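Local coordinates for protein signal peptidase I (Enterococcus faecalis, PDB 4ME8) that probably cleaves hydrophobic N-terminal signal or leader sequences from secreted proteins, as a serine endopeptidase of the S26 family, at residues Gly127-Gln131 and Ala132-Gly136. Sequence-based numbering, arbitrary orientation.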
# COMPACT_ATOMS: atom_id res chain seq x y z
N GLY A 127 -2.60 7.75 5.24
CA GLY A 127 -3.75 6.97 5.69
C GLY A 127 -4.49 6.33 4.53
O GLY A 127 -3.98 6.27 3.42
N PHE A 128 -5.71 5.87 4.79
CA PHE A 128 -6.48 5.11 3.79
C PHE A 128 -6.99 5.99 2.66
O PHE A 128 -7.22 7.19 2.84
CB PHE A 128 -7.65 4.37 4.45
CG PHE A 128 -7.25 3.38 5.51
CD1 PHE A 128 -6.58 2.20 5.16
CD2 PHE A 128 -7.53 3.62 6.86
CE1 PHE A 128 -6.21 1.28 6.14
CE2 PHE A 128 -7.16 2.71 7.83
CZ PHE A 128 -6.50 1.54 7.47
N VAL A 129 -7.18 5.38 1.48
CA VAL A 129 -7.69 6.07 0.30
C VAL A 129 -9.15 5.69 0.05
O VAL A 129 -9.49 4.51 0.06
CB VAL A 129 -6.85 5.71 -0.95
CG1 VAL A 129 -7.44 6.35 -2.21
CG2 VAL A 129 -5.39 6.11 -0.74
N LYS A 130 -10.02 6.68 -0.17
CA LYS A 130 -11.42 6.38 -0.49
C LYS A 130 -11.51 5.73 -1.86
O LYS A 130 -11.02 6.28 -2.84
CB LYS A 130 -12.31 7.63 -0.40
CG LYS A 130 -12.58 8.07 1.03
CD LYS A 130 -13.77 9.00 1.20
CE LYS A 130 -14.34 8.84 2.62
NZ LYS A 130 -15.18 9.99 3.08
N GLN A 131 -12.12 4.54 -1.92
CA GLN A 131 -12.40 3.84 -3.18
C GLN A 131 -13.05 4.76 -4.22
O GLN A 131 -12.61 4.82 -5.36
CB GLN A 131 -13.33 2.64 -2.96
CG GLN A 131 -12.71 1.47 -2.22
CD GLN A 131 -13.56 0.20 -2.27
OE1 GLN A 131 -14.58 0.14 -2.94
NE2 GLN A 131 -13.12 -0.82 -1.56
N ALA A 132 -14.09 5.48 -3.79
CA ALA A 132 -14.85 6.37 -4.67
C ALA A 132 -13.99 7.44 -5.36
O ALA A 132 -14.38 7.95 -6.42
CB ALA A 132 -15.97 7.03 -3.89
N SER A 133 -12.84 7.79 -4.79
CA SER A 133 -11.96 8.81 -5.38
C SER A 133 -10.95 8.23 -6.41
O SER A 133 -10.23 8.99 -7.07
CB SER A 133 -11.21 9.58 -4.27
OG SER A 133 -10.31 8.75 -3.56
N VAL A 134 -10.93 6.91 -6.58
CA VAL A 134 -10.03 6.28 -7.55
C VAL A 134 -10.55 6.51 -8.97
O VAL A 134 -11.67 6.11 -9.29
CB VAL A 134 -9.87 4.77 -7.26
CG1 VAL A 134 -9.03 4.09 -8.33
CG2 VAL A 134 -9.25 4.57 -5.89
N GLU A 135 -9.74 7.15 -9.81
CA GLU A 135 -10.15 7.49 -11.19
C GLU A 135 -9.76 6.43 -12.23
O GLU A 135 -10.26 6.47 -13.36
CB GLU A 135 -9.67 8.89 -11.63
CG GLU A 135 -8.63 9.58 -10.76
CD GLU A 135 -8.45 11.06 -11.09
OE1 GLU A 135 -8.69 11.45 -12.26
OE2 GLU A 135 -8.07 11.82 -10.17
N GLY A 136 -8.89 5.50 -11.87
CA GLY A 136 -8.61 4.39 -12.77
C GLY A 136 -7.62 3.36 -12.27
O GLY A 136 -6.82 3.64 -11.39
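Ser133 folds back onto Lys130 in a short 3-10 turn that leads from strand 129-130 towards strand 136-137, the two outermost strands of the five-stranded antiparallel sheet. With chi1 at 66°, OG is flanked by both backbone branches of its residue and swings back towards the carbonyl three residues earlier. Ser133 OG donates to Lys130 O at 2.7 Å, in the carbonyl plane and on a lone pair. Lys130 O also accepts from Ser133 N at 3.1 Å; the N-H...O angle is 146° and the donor stands above the carbonyl plane. Two donors of one residue thus grip Lys130 O, and the OG bond holds the serine side chain in its rotamer. One step on, Val134 N reaches Gln131 O at 2.9 Å with a nearly straight N-H (163°), continuing the turn. The side chains of Lys130 and Gln131 take little part beyond CB, and their extended chains lead away from the turn. Val129 CG1 comes to 4.0 Å from Ser133 OG and only loosely approaches Val134 CG2, at 4.5 Å; Phe35 and Ile33 of strand 32-36 touch Val129 and Val134, respectively. Val129 sits about 7 Å, side chain to side chain, from Lys46, a predicted active-site residue. Further on, a classic beta bulge sets Glu135 and Gly136 opposite the single residue Ala34. Val134 sets its CG2 methyl against the oxygen end of the carbonyl that its own N-H engages, 3.4 Å from Gln131 O.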